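Local coordinates for putative glutaryl-CoA dehydrogenase (PDB 2EBA), which belongs to the acyl-CoA dehydrogenase family of flavoproteins and holds flavin-adenine dinucleotide in an assembly of four chains, at residues Y5-L10 with G297-W302; A21-L26 with I78-E83; S71-G76 with R303-K308; W250-A255 with Q324-A329. All blocks are in the same frame, centred on the assembly; numbering follows the deposited sequence.

Overall arrangement
The four contacts tie together the helices of an acyl-CoA dehydrogenase fold. Contact 1 and contact 3 share helix 281-309, their centres about 11 Å apart. Contact 2 and contact 3 share helix 72-85, with centres about 16 Å apart. Contact 4 pairs helix 235-269 with helix 315-340, the helices before and after 281-309, its centre about 13 Å from that of contact 1. Along the chain, contact 2 is nested inside contact 1 and closes before contact 4 opens; contact 3 crosses all the others. Contacts 1 and 3 thus join N-terminal segments to helix 281-309 of the C-terminal domain. Contacts 1, 3 and 4 also touch the second subunit, so part of this core borders an interface.

Contact 1 (Y5-L10 with G297-W302); sequences YALEDL and GLLLAW
Leu-7 fits its forked end between the side chains of Leu-298 and Leu-299 on helix 281-309, a helix of the C-terminal bundle of the acyl-CoA dehydrogenase fold. The partner segment 5-10 is the loop before helix 13-29, and its residues 7-10 form a short 3-10 turn. No hydrogen bond crosses; the fit is one of shape. The two methyls of Leu-7 divide the work. CD2 settles on Leu-298 CB at 3.6 Å. CD1 presses on Leu-299 CD2 at 3.5 Å, tighter than a normal carbon contact, and the two side chains cross at about a right angle. Leu-299 sends its other methyl to the second bump, the Tyr-5 ring, with CD1 4.2 Å from Tyr-5 CD2. The Tyr-5 hydroxyl is held by Gln-317 of the second subunit. One turn further on, Leu-10 is the bump and the Trp-302 indole is the flat surface beneath it. The first torsion of Trp-302 (chi1 163°) carries the indole to the loop side, and chi2 near 80° turns a face to Leu-10. The same indole meets Trp-302 of the second subunit, with the ring planes nearly parallel. With Leu-10 the contact is CH-pi: Leu-10 CD1 lies 4.1 Å from the centroid of the Trp-302 five-membered ring, 22° off the ring normal.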
loop_
_atom_site.group_PDB
_atom_site.type_symbol
_atom_site.label_atom_id
_atom_site.label_comp_id
_atom_site.label_asym_id
_atom_site.label_seq_id
_atom_site.Cartn_x
_atom_site.Cartn_y
_atom_site.Cartn_z
ATOM N N TYR A 5 -21.623 -9.078 8.751
ATOM C CA TYR A 5 -21.554 -10.507 9.058
ATOM C C TYR A 5 -22.487 -10.932 10.181
ATOM O O TYR A 5 -22.300 -11.988 10.793
ATOM C CB TYR A 5 -20.106 -10.903 9.392
ATOM C CG TYR A 5 -19.280 -11.382 8.210
ATOM C CD1 TYR A 5 -19.553 -10.951 6.908
ATOM C CD2 TYR A 5 -18.204 -12.249 8.395
ATOM C CE1 TYR A 5 -18.773 -11.377 5.816
ATOM C CE2 TYR A 5 -17.414 -12.679 7.308
ATOM C CZ TYR A 5 -17.707 -12.237 6.027
ATOM O OH TYR A 5 -16.934 -12.641 4.961
ATOM N N ALA A 6 -23.497 -10.102 10.435
ATOM C CA ALA A 6 -24.510 -10.338 11.462
ATOM C C ALA A 6 -23.960 -10.833 12.793
ATOM O O ALA A 6 -24.462 -11.818 13.348
ATOM C CB ALA A 6 -25.568 -11.327 10.951
ATOM N N LEU A 7 -22.957 -10.128 13.313
ATOM C CA LEU A 7 -22.365 -10.481 14.583
ATOM C C LEU A 7 -23.341 -10.167 15.712
ATOM O O LEU A 7 -23.137 -10.621 16.838
ATOM C CB LEU A 7 -21.079 -9.688 14.830
ATOM C CG LEU A 7 -19.697 -10.202 14.398
ATOM C CD1 LEU A 7 -19.743 -11.632 13.852
ATOM C CD2 LEU A 7 -19.148 -9.266 13.349
ATOM N N GLU A 8 -24.395 -9.397 15.441
ATOM C CA GLU A 8 -25.318 -9.112 16.519
ATOM C C GLU A 8 -25.991 -10.391 16.952
ATOM O O GLU A 8 -26.496 -10.486 18.075
ATOM C CB GLU A 8 -26.321 -8.085 16.089
ATOM C CG GLU A 8 -25.654 -6.758 16.072
ATOM C CD GLU A 8 -26.552 -5.674 15.559
ATOM O OE1 GLU A 8 -26.788 -5.617 14.332
ATOM O OE2 GLU A 8 -27.043 -4.884 16.390
ATOM N N ASP A 9 -26.002 -11.384 16.064
ATOM C CA ASP A 9 -26.607 -12.663 16.403
ATOM C C ASP A 9 -25.817 -13.274 17.511
ATOM O O ASP A 9 -26.315 -14.122 18.263
ATOM C CB ASP A 9 -26.589 -13.592 15.214
ATOM C CG ASP A 9 -27.606 -13.194 14.177
ATOM O OD1 ASP A 9 -28.477 -12.351 14.509
ATOM O OD2 ASP A 9 -27.558 -13.709 13.040
ATOM N N LEU A 10 -24.576 -12.826 17.631
ATOM C CA LEU A 10 -23.695 -13.358 18.643
ATOM C C LEU A 10 -23.710 -12.549 19.943
ATOM O O LEU A 10 -22.884 -12.788 20.835
ATOM C CB LEU A 10 -22.269 -13.437 18.111
ATOM C CG LEU A 10 -22.041 -14.267 16.859
ATOM C CD1 LEU A 10 -20.600 -14.067 16.456
ATOM C CD2 LEU A 10 -22.318 -15.733 17.101
ATOM N N GLY A 297 -12.781 -5.900 11.686
ATOM C CA GLY A 297 -12.619 -5.281 12.985
ATOM C C GLY A 297 -13.607 -5.734 14.032
ATOM O O GLY A 297 -13.217 -5.991 15.154
ATOM N N LEU A 298 -14.884 -5.817 13.680
ATOM C CA LEU A 298 -15.894 -6.266 14.639
ATOM C C LEU A 298 -15.614 -7.671 15.142
ATOM O O LEU A 298 -15.785 -7.959 16.330
ATOM C CB LEU A 298 -17.289 -6.245 14.023
ATOM C CG LEU A 298 -18.062 -4.938 14.062
ATOM C CD1 LEU A 298 -19.502 -5.241 13.714
ATOM C CD2 LEU A 298 -17.996 -4.312 15.453
ATOM N N LEU A 299 -15.190 -8.545 14.239
ATOM C CA LEU A 299 -14.883 -9.908 14.618
ATOM C C LEU A 299 -13.733 -9.959 15.615
ATOM O O LEU A 299 -13.799 -10.689 16.596
ATOM C CB LEU A 299 -14.560 -10.741 13.377
ATOM C CG LEU A 299 -15.753 -11.381 12.649
ATOM C CD1 LEU A 299 -15.259 -11.984 11.370
ATOM C CD2 LEU A 299 -16.404 -12.462 13.504
ATOM N N LEU A 300 -12.680 -9.187 15.369
ATOM C CA LEU A 300 -11.543 -9.162 16.290
ATOM C C LEU A 300 -12.030 -8.708 17.665
ATOM O O LEU A 300 -11.734 -9.336 18.680
ATOM C CB LEU A 300 -10.445 -8.189 15.806
ATOM C CG LEU A 300 -9.591 -8.536 14.584
ATOM C CD1 LEU A 300 -8.499 -7.490 14.401
ATOM C CD2 LEU A 300 -8.966 -9.908 14.762
ATOM N N ALA A 301 -12.781 -7.606 17.661
ATOM C CA ALA A 301 -13.321 -6.984 18.862
ATOM C C ALA A 301 -14.229 -7.930 19.621
ATOM O O ALA A 301 -14.141 -8.041 20.843
ATOM C CB ALA A 301 -14.082 -5.726 18.487
ATOM N N TRP A 302 -15.110 -8.591 18.888
ATOM C CA TRP A 302 -16.029 -9.547 19.481
ATOM C C TRP A 302 -15.257 -10.703 20.108
ATOM O O TRP A 302 -15.499 -11.058 21.248
ATOM C CB TRP A 302 -16.984 -10.095 18.417
ATOM C CG TRP A 302 -17.678 -11.361 18.843
ATOM C CD1 TRP A 302 -18.769 -11.472 19.661
ATOM C CD2 TRP A 302 -17.233 -12.696 18.587
ATOM N NE1 TRP A 302 -19.022 -12.794 19.936
ATOM C CE2 TRP A 302 -18.093 -13.568 19.293
ATOM C CE3 TRP A 302 -16.186 -13.241 17.833
ATOM C CZ2 TRP A 302 -17.935 -14.958 19.270
ATOM C CZ3 TRP A 302 -16.029 -14.628 17.809
ATOM C CH2 TRP A 302 -16.899 -15.467 18.524
#

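Contact 2 (A21-L26 with I78-E83); sequences AARRFL and ICYELE
Arg-23 grips Glu-81 side-on with two nitrogens, one to each carboxylate oxygen. NE of Arg-23 donates to Glu-81 OE1 at 2.7 Å, and NH2 of Arg-23 donates to Glu-81 OE2, also at 2.7 Å. OE2 is met at its syn lone pair. OE1 is also met on its syn side, but 34° out of the carboxylate plane, and the guanidinium and carboxylate planes are turned 40° apart. Both side chains bend to make the pairing. Arg-23 runs out with CG opposite its backbone N and folds at chi3, while Glu-81 folds at chi2. NH2 of Arg-23 also makes a salt bridge to Glu-257 and lies at the edge of the Tyr-80 ring, 4.1 Å from CE2 of Tyr-80. The hydroxyl of Tyr-80 is bonded to Glu-257 and His-294.

Beyond the ion pair the contact is apolar. Ala-22 CB rests on Glu-81 CB at 3.9 Å. Leu-26 lays CD1 on the backbone of the facing helix, 3.6 Å from Glu-81 O, and its CD2 meets Leu-82 CD2 at 4.2 Å. Helices 13-29 and 72-85 of the N-terminal helical domain run nearly parallel here, their axes 25° apart. Glu-81 is buried, and two bonds from a guanidinium fix the rotation of its carboxylate. With Arg-84 nearby as a long, weak partner, this setting would probably keep Glu-81 ionised.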
loop_
_atom_site.group_PDB
_atom_site.type_symbol
_atom_site.label_atom_id
_atom_site.label_comp_id
_atom_site.label_asym_id
_atom_site.label_seq_id
_atom_site.Cartn_x
_atom_site.Cartn_y
_atom_site.Cartn_z
ATOM N N ALA A 21 -29.611 1.774 23.385
ATOM C CA ALA A 21 -29.830 2.924 24.258
ATOM C C ALA A 21 -28.700 3.936 24.134
ATOM O O ALA A 21 -28.951 5.154 24.139
ATOM C CB ALA A 21 -29.906 2.445 25.694
ATOM N N ALA A 22 -27.459 3.455 24.051
ATOM C CA ALA A 22 -26.299 4.318 23.981
ATOM C C ALA A 22 -26.483 5.226 22.746
ATOM O O ALA A 22 -26.290 6.446 22.836
ATOM C CB ALA A 22 -25.050 3.492 23.799
ATOM N N ARG A 23 -26.855 4.657 21.587
ATOM C CA ARG A 23 -27.033 5.425 20.351
ATOM C C ARG A 23 -28.232 6.385 20.553
ATOM O O ARG A 23 -28.156 7.529 20.099
ATOM C CB ARG A 23 -27.309 4.451 19.171
ATOM C CG ARG A 23 -27.646 5.173 17.862
ATOM C CD ARG A 23 -27.441 4.383 16.541
ATOM N NE ARG A 23 -26.166 3.670 16.476
ATOM C CZ ARG A 23 -25.690 3.044 15.395
ATOM N NH1 ARG A 23 -26.380 3.041 14.252
ATOM N NH2 ARG A 23 -24.535 2.391 15.461
ATOM N N ARG A 24 -29.317 5.988 21.216
ATOM C CA ARG A 24 -30.433 6.930 21.399
ATOM C C ARG A 24 -29.973 8.132 22.233
ATOM O O ARG A 24 -30.219 9.270 21.874
ATOM C CB ARG A 24 -31.618 6.288 22.133
ATOM C CG ARG A 24 -32.566 5.643 21.153
ATOM C CD ARG A 24 -33.882 5.305 21.812
ATOM N NE ARG A 24 -34.035 3.858 21.930
ATOM C CZ ARG A 24 -33.854 3.171 23.050
ATOM N NH1 ARG A 24 -33.515 3.815 24.165
ATOM N NH2 ARG A 24 -33.971 1.849 23.049
ATOM N N PHE A 25 -29.302 7.877 23.353
ATOM C CA PHE A 25 -28.830 8.976 24.180
ATOM C C PHE A 25 -27.895 9.907 23.428
ATOM O O PHE A 25 -28.175 11.094 23.323
ATOM C CB PHE A 25 -28.187 8.400 25.424
ATOM C CG PHE A 25 -27.138 9.251 26.011
ATOM C CD1 PHE A 25 -27.434 10.537 26.476
ATOM C CD2 PHE A 25 -25.837 8.786 26.094
ATOM C CE1 PHE A 25 -26.420 11.354 27.006
ATOM C CE2 PHE A 25 -24.830 9.586 26.629
ATOM C CZ PHE A 25 -25.128 10.878 27.082
ATOM N N LEU A 26 -26.832 9.353 22.861
ATOM C CA LEU A 26 -25.850 10.157 22.143
ATOM C C LEU A 26 -26.326 10.918 20.941
ATOM O O LEU A 26 -25.760 11.959 20.564
ATOM C CB LEU A 26 -24.723 9.270 21.684
ATOM C CG LEU A 26 -23.925 8.793 22.853
ATOM C CD1 LEU A 26 -23.179 7.564 22.388
ATOM C CD2 LEU A 26 -22.997 9.905 23.323
ATOM N N ILE A 78 -20.379 0.197 24.141
ATOM C CA ILE A 78 -20.664 1.584 24.451
ATOM C C ILE A 78 -19.534 2.429 23.854
ATOM O O ILE A 78 -19.752 3.548 23.394
ATOM C CB ILE A 78 -20.799 1.858 25.982
ATOM C CG1 ILE A 78 -19.432 1.976 26.623
ATOM C CG2 ILE A 78 -21.611 0.779 26.655
ATOM C CD1 ILE A 78 -19.170 3.362 27.101
ATOM N N CYS A 79 -18.327 1.880 23.853
ATOM C CA CYS A 79 -17.190 2.590 23.282
ATOM C C CYS A 79 -17.452 2.817 21.801
ATOM O O CYS A 79 -17.170 3.889 21.262
ATOM C CB CYS A 79 -15.911 1.779 23.473
ATOM S SG CYS A 79 -15.259 1.888 25.135
ATOM N N TYR A 80 -18.009 1.794 21.164
ATOM C CA TYR A 80 -18.359 1.804 19.747
ATOM C C TYR A 80 -19.250 3.010 19.430
ATOM O O TYR A 80 -18.947 3.844 18.564
ATOM C CB TYR A 80 -19.111 0.502 19.413
ATOM C CG TYR A 80 -19.432 0.308 17.952
ATOM C CD1 TYR A 80 -18.541 -0.361 17.105
ATOM C CD2 TYR A 80 -20.600 0.831 17.400
ATOM C CE1 TYR A 80 -18.807 -0.504 15.743
ATOM C CE2 TYR A 80 -20.875 0.699 16.039
ATOM C CZ TYR A 80 -19.971 0.029 15.219
ATOM O OH TYR A 80 -20.226 -0.125 13.878
ATOM N N GLU A 81 -20.367 3.080 20.146
ATOM C CA GLU A 81 -21.328 4.157 19.971
ATOM C C GLU A 81 -20.743 5.529 20.349
ATOM O O GLU A 81 -21.025 6.535 19.695
ATOM C CB GLU A 81 -22.594 3.855 20.787
ATOM C CG GLU A 81 -23.429 2.700 20.231
ATOM C CD GLU A 81 -23.789 2.890 18.762
ATOM O OE1 GLU A 81 -24.248 3.990 18.399
ATOM O OE2 GLU A 81 -23.623 1.942 17.972
ATOM N N LEU A 82 -19.928 5.568 21.396
ATOM C CA LEU A 82 -19.307 6.815 21.810
ATOM C C LEU A 82 -18.413 7.361 20.685
ATOM O O LEU A 82 -18.599 8.492 20.228
ATOM C CB LEU A 82 -18.474 6.588 23.075
ATOM C CG LEU A 82 -19.196 6.578 24.425
ATOM C CD1 LEU A 82 -18.286 5.994 25.473
ATOM C CD2 LEU A 82 -19.599 7.988 24.806
ATOM N N GLU A 83 -17.462 6.542 20.236
ATOM C CA GLU A 83 -16.509 6.921 19.194
ATOM C C GLU A 83 -17.192 7.264 17.891
ATOM O O GLU A 83 -16.755 8.142 17.153
ATOM C CB GLU A 83 -15.524 5.784 18.948
ATOM C CG GLU A 83 -14.287 6.200 18.180
ATOM C CD GLU A 83 -13.020 5.954 18.970
ATOM O OE1 GLU A 83 -12.987 4.948 19.716
ATOM O OE2 GLU A 83 -12.065 6.750 18.837
#

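Contact 3 (S71-G76 with R303-K308); sequences SSAAYG and RLARLK
Lys-308 stretches past Ser-72 almost fully extended, its CG set opposite the backbone N (chi1 -168°). The methylenes do the touching. CD of Lys-308 comes within 3.2 Å of Ser-72 OG, a close van der Waals touch. The ammonium at the end reaches the edge of the Tyr-75 ring, where Lys-308 NZ is 4.3 Å from Tyr-75 CD2. Both polar ends have other partners: the Ser-72 hydroxyl is hydrogen-bonded to Asp-309, and Lys-308 NZ is hydrogen-bonded to Gln-243.

In the middle, two alanines let the backbones come together. The CA atoms of Ala-73 and Ala-305 are 5.0 Å apart. Ala-305 CB lies against Ala-73 CA at 3.7 Å, while the two CB atoms stand 4.0 Å apart. On the other flank Arg-306 starts out pointing away and folds back at chi2. Its NH1 then comes to 3.9 Å from Ala-73 CB. Ser-71 is the N-cap of helix 72-85: its OG accepts from Ala-74 N at 3.0 Å. Glu-15 of helix 13-29 is a partner of both Arg-306 NH1 and Ser-71 OG, and Arg-306 NH2 is bonded to the carbonyl of Leu-10.

Locally the helices run roughly antiparallel, their directions 141° apart and their axes 8.8 Å from each other. Phe-246 of helix 235-269 packs on Ser-72, Tyr-75, Ala-305 and Lys-308, and helix 315-340 packs on Leu-304.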
loop_
_atom_site.group_PDB
_atom_site.type_symbol
_atom_site.label_atom_id
_atom_site.label_comp_id
_atom_site.label_asym_id
_atom_site.label_seq_id
_atom_site.Cartn_x
_atom_site.Cartn_y
_atom_site.Cartn_z
ATOM N N SER A 71 -21.069 -7.057 30.685
ATOM C CA SER A 71 -19.968 -7.725 29.991
ATOM C C SER A 71 -18.966 -6.819 29.316
ATOM O O SER A 71 -19.181 -5.621 29.169
ATOM C CB SER A 71 -20.514 -8.684 28.939
ATOM O OG SER A 71 -21.002 -7.968 27.817
ATOM N N SER A 72 -17.862 -7.421 28.896
ATOM C CA SER A 72 -16.816 -6.697 28.199
ATOM C C SER A 72 -17.365 -6.297 26.844
ATOM O O SER A 72 -17.099 -5.201 26.364
ATOM C CB SER A 72 -15.574 -7.571 28.030
ATOM O OG SER A 72 -14.907 -7.722 29.273
ATOM N N ALA A 73 -18.145 -7.186 26.234
ATOM C CA ALA A 73 -18.738 -6.893 24.940
ATOM C C ALA A 73 -19.562 -5.604 25.083
ATOM O O ALA A 73 -19.497 -4.711 24.236
ATOM C CB ALA A 73 -19.623 -8.052 24.500
ATOM N N ALA A 74 -20.315 -5.507 26.174
ATOM C CA ALA A 74 -21.149 -4.337 26.434
ATOM C C ALA A 74 -20.300 -3.080 26.568
ATOM O O ALA A 74 -20.694 -2.015 26.101
ATOM C CB ALA A 74 -21.992 -4.551 27.710
ATOM N N TYR A 75 -19.145 -3.200 27.216
ATOM C CA TYR A 75 -18.240 -2.066 27.378
ATOM C C TYR A 75 -17.760 -1.699 25.982
ATOM O O TYR A 75 -17.784 -0.536 25.592
ATOM C CB TYR A 75 -17.061 -2.457 28.287
ATOM C CG TYR A 75 -15.910 -1.453 28.368
ATOM C CD1 TYR A 75 -16.149 -0.081 28.480
ATOM C CD2 TYR A 75 -14.583 -1.889 28.369
ATOM C CE1 TYR A 75 -15.093 0.823 28.590
ATOM C CE2 TYR A 75 -13.527 -1.000 28.477
ATOM C CZ TYR A 75 -13.786 0.355 28.586
ATOM O OH TYR A 75 -12.733 1.241 28.666
ATOM N N GLY A 76 -17.346 -2.715 25.227
ATOM C CA GLY A 76 -16.881 -2.488 23.874
ATOM C C GLY A 76 -17.955 -1.800 23.066
ATOM O O GLY A 76 -17.673 -0.887 22.302
ATOM N N ARG A 303 -14.325 -11.284 19.358
ATOM C CA ARG A 303 -13.532 -12.416 19.839
ATOM C C ARG A 303 -12.770 -12.098 21.113
ATOM O O ARG A 303 -12.691 -12.910 22.029
ATOM C CB ARG A 303 -12.538 -12.857 18.755
ATOM C CG ARG A 303 -11.620 -14.003 19.168
ATOM C CD ARG A 303 -12.456 -15.099 19.731
ATOM N NE ARG A 303 -11.694 -16.234 20.212
ATOM C CZ ARG A 303 -12.156 -17.061 21.138
ATOM N NH1 ARG A 303 -13.354 -16.841 21.658
ATOM N NH2 ARG A 303 -11.437 -18.105 21.526
ATOM N N LEU A 304 -12.203 -10.903 21.145
ATOM C CA LEU A 304 -11.427 -10.428 22.266
ATOM C C LEU A 304 -12.317 -10.196 23.478
ATOM O O LEU A 304 -11.886 -10.381 24.603
ATOM C CB LEU A 304 -10.734 -9.123 21.869
ATOM C CG LEU A 304 -9.217 -9.060 22.056
ATOM C CD1 LEU A 304 -8.548 -10.212 21.321
ATOM C CD2 LEU A 304 -8.705 -7.733 21.562
ATOM N N ALA A 305 -13.558 -9.776 23.239
ATOM C CA ALA A 305 -14.501 -9.518 24.323
ATOM C C ALA A 305 -14.827 -10.808 25.048
ATOM O O ALA A 305 -14.898 -10.832 26.272
ATOM C CB ALA A 305 -15.787 -8.881 23.786
ATOM N N ARG A 306 -15.023 -11.883 24.296
ATOM C CA ARG A 306 -15.330 -13.165 24.915
ATOM C C ARG A 306 -14.110 -13.695 25.653
ATOM O O ARG A 306 -14.217 -14.108 26.802
ATOM C CB ARG A 306 -15.814 -14.174 23.866
ATOM C CG ARG A 306 -17.099 -13.749 23.143
ATOM C CD ARG A 306 -18.251 -13.415 24.101
ATOM N NE ARG A 306 -19.493 -13.104 23.388
ATOM C CZ ARG A 306 -20.473 -12.336 23.865
ATOM N NH1 ARG A 306 -20.371 -11.788 25.067
ATOM N NH2 ARG A 306 -21.555 -12.103 23.135
ATOM N N LEU A 307 -12.951 -13.674 25.005
ATOM C CA LEU A 307 -11.734 -14.140 25.659
ATOM C C LEU A 307 -11.529 -13.368 26.966
ATOM O O LEU A 307 -11.123 -13.930 27.982
ATOM C CB LEU A 307 -10.517 -13.933 24.746
ATOM C CG LEU A 307 -10.300 -14.894 23.579
ATOM C CD1 LEU A 307 -9.173 -14.373 22.693
ATOM C CD2 LEU A 307 -9.972 -16.276 24.113
ATOM N N LYS A 308 -11.830 -12.074 26.933
ATOM C CA LYS A 308 -11.643 -11.229 28.094
ATOM C C LYS A 308 -12.470 -11.668 29.300
ATOM O O LYS A 308 -11.949 -11.770 30.408
ATOM C CB LYS A 308 -11.960 -9.784 27.739
ATOM C CG LYS A 308 -11.508 -8.826 28.804
ATOM C CD LYS A 308 -11.864 -7.393 28.485
ATOM C CE LYS A 308 -11.498 -6.498 29.657
ATOM N NZ LYS A 308 -11.969 -5.106 29.476
#

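Contact 4 (W250-A255 with Q324-A329); sequences WGAMGA and QNVWKA
The side-chain amide of Asn-325 has the sulfur of Met-253 above its plane, with SD of Met-253 4.2 Å from Asn-325 CG, and the two side chains cross at about a right angle. They meet within a close helix pair of the C-terminal helical bundle of the acyl-CoA dehydrogenase fold. Met-253 reaches the amide by bending at both chi2 (-27°) and chi3. The indoles of Trp-250 and Trp-327 lie off the interface and pack elsewhere, edge-to-face on Phe-246 and His-368 respectively.

Helices 235-269 and 315-340 run nearly parallel, 17° apart, with local axes 8.4 Å from each other. Small residues make this distance possible. Ala-252 has the largest share of the contact. Its CB points at the facing helix and rests on the backbone there, 3.8 Å from Asn-325 O. Around the same methyl stand Asn-325 CB at 3.9 Å from Ala-252 CB and Val-326 CG2 at 4.2 Å from it. CG1 of Val-326 takes the position opposite the backbone N (chi1 179°), which leaves CG2 as the branch that touches.

No hydrogen bond joins the two segments, and every touching residue is buried. Helix 281-309 closes one side through Leu-300 on Asn-325 and His-294 on Met-253. Helix 351-361 lies on another, with Leu-358 against Ala-329. The last touch is of methyl on backbone oxygen: Ala-329 CB is 3.5 Å from Ala-252 O.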
loop_
_atom_site.group_PDB
_atom_site.type_symbol
_atom_site.label_atom_id
_atom_site.label_comp_id
_atom_site.label_asym_id
_atom_site.label_seq_id
_atom_site.Cartn_x
_atom_site.Cartn_y
_atom_site.Cartn_z
ATOM N N TRP A 250 -12.817 -1.383 19.877
ATOM C CA TRP A 250 -14.234 -1.349 19.596
ATOM C C TRP A 250 -14.661 -0.009 19.042
ATOM O O TRP A 250 -15.276 0.048 17.987
ATOM C CB TRP A 250 -15.042 -1.639 20.842
ATOM C CG TRP A 250 -15.185 -3.078 21.125
ATOM C CD1 TRP A 250 -14.363 -3.847 21.880
ATOM C CD2 TRP A 250 -16.262 -3.918 20.713
ATOM N NE1 TRP A 250 -14.865 -5.117 21.980
ATOM C CE2 TRP A 250 -16.033 -5.189 21.274
ATOM C CE3 TRP A 250 -17.403 -3.717 19.924
ATOM C CZ2 TRP A 250 -16.909 -6.263 21.081
ATOM C CZ3 TRP A 250 -18.270 -4.773 19.729
ATOM C CH2 TRP A 250 -18.021 -6.038 20.309
ATOM N N GLY A 251 -14.353 1.065 19.759
ATOM C CA GLY A 251 -14.721 2.398 19.311
ATOM C C GLY A 251 -14.249 2.718 17.896
ATOM O O GLY A 251 -14.959 3.385 17.139
ATOM N N ALA A 252 -13.054 2.242 17.541
ATOM C CA ALA A 252 -12.476 2.465 16.214
ATOM C C ALA A 252 -13.452 2.032 15.140
ATOM O O ALA A 252 -13.592 2.681 14.099
ATOM C CB ALA A 252 -11.169 1.682 16.069
ATOM N N MET A 253 -14.138 0.924 15.400
ATOM C CA MET A 253 -15.107 0.380 14.458
ATOM C C MET A 253 -16.341 1.268 14.356
ATOM O O MET A 253 -17.021 1.281 13.330
ATOM C CB MET A 253 -15.511 -1.040 14.865
ATOM C CG MET A 253 -14.477 -2.101 14.527
ATOM S SD MET A 253 -13.439 -1.639 13.127
ATOM C CE MET A 253 -14.585 -1.858 11.768
ATOM N N GLY A 254 -16.629 2.008 15.422
ATOM C CA GLY A 254 -17.766 2.907 15.422
ATOM C C GLY A 254 -17.532 4.150 14.584
ATOM O O GLY A 254 -18.427 4.594 13.868
ATOM N N ALA A 255 -16.339 4.730 14.687
ATOM C CA ALA A 255 -16.001 5.917 13.906
ATOM C C ALA A 255 -15.918 5.498 12.431
ATOM O O ALA A 255 -16.121 6.310 11.529
ATOM C CB ALA A 255 -14.656 6.503 14.375
ATOM N N GLN A 324 -4.611 -3.028 14.376
ATOM C CA GLN A 324 -5.381 -3.236 13.149
ATOM C C GLN A 324 -6.604 -2.332 12.997
ATOM O O GLN A 324 -6.771 -1.665 11.979
ATOM C CB GLN A 324 -5.847 -4.689 13.033
ATOM C CG GLN A 324 -4.743 -5.711 12.878
ATOM C CD GLN A 324 -3.808 -5.405 11.730
ATOM O OE1 GLN A 324 -2.755 -4.807 11.926
ATOM N NE2 GLN A 324 -4.192 -5.806 10.523
ATOM N N ASN A 325 -7.462 -2.305 14.010
ATOM C CA ASN A 325 -8.674 -1.507 13.927
ATOM C C ASN A 325 -8.474 -0.003 13.803
ATOM O O ASN A 325 -9.151 0.654 13.017
ATOM C CB ASN A 325 -9.597 -1.814 15.119
ATOM C CG ASN A 325 -10.129 -3.240 15.093
ATOM O OD1 ASN A 325 -10.952 -3.626 15.928
ATOM N ND2 ASN A 325 -9.662 -4.027 14.132
ATOM N N VAL A 326 -7.561 0.559 14.581
ATOM C CA VAL A 326 -7.341 1.999 14.505
ATOM C C VAL A 326 -6.738 2.379 13.151
ATOM O O VAL A 326 -7.161 3.358 12.534
ATOM C CB VAL A 326 -6.444 2.486 15.690
ATOM C CG1 VAL A 326 -6.190 3.994 15.593
ATOM C CG2 VAL A 326 -7.134 2.150 17.023
ATOM N N TRP A 327 -5.779 1.584 12.680
ATOM C CA TRP A 327 -5.129 1.831 11.407
ATOM C C TRP A 327 -6.177 1.882 10.315
ATOM O O TRP A 327 -6.196 2.797 9.488
ATOM C CB TRP A 327 -4.150 0.703 11.087
ATOM C CG TRP A 327 -3.385 0.904 9.827
ATOM C CD1 TRP A 327 -2.974 -0.067 8.957
ATOM C CD2 TRP A 327 -2.851 2.138 9.335
ATOM N NE1 TRP A 327 -2.213 0.486 7.956
ATOM C CE2 TRP A 327 -2.120 1.839 8.165
ATOM C CE3 TRP A 327 -2.918 3.475 9.772
ATOM C CZ2 TRP A 327 -1.453 2.826 7.422
ATOM C CZ3 TRP A 327 -2.254 4.466 9.029
ATOM C CH2 TRP A 327 -1.532 4.130 7.871
ATOM N N LYS A 328 -7.047 0.879 10.318
ATOM C CA LYS A 328 -8.114 0.768 9.329
ATOM C C LYS A 328 -9.064 1.946 9.394
ATOM O O LYS A 328 -9.432 2.498 8.367
ATOM C CB LYS A 328 -8.876 -0.552 9.516
ATOM C CG LYS A 328 -8.045 -1.759 9.130
ATOM C CD LYS A 328 -8.705 -3.079 9.459
ATOM C CE LYS A 328 -7.771 -4.207 9.099
ATOM N NZ LYS A 328 -8.400 -5.510 9.438
ATOM N N ALA A 329 -9.456 2.339 10.600
ATOM C CA ALA A 329 -10.352 3.464 10.763
ATOM C C ALA A 329 -9.663 4.760 10.312
ATOM O O ALA A 329 -10.300 5.635 9.746
ATOM C CB ALA A 329 -10.802 3.576 12.224
#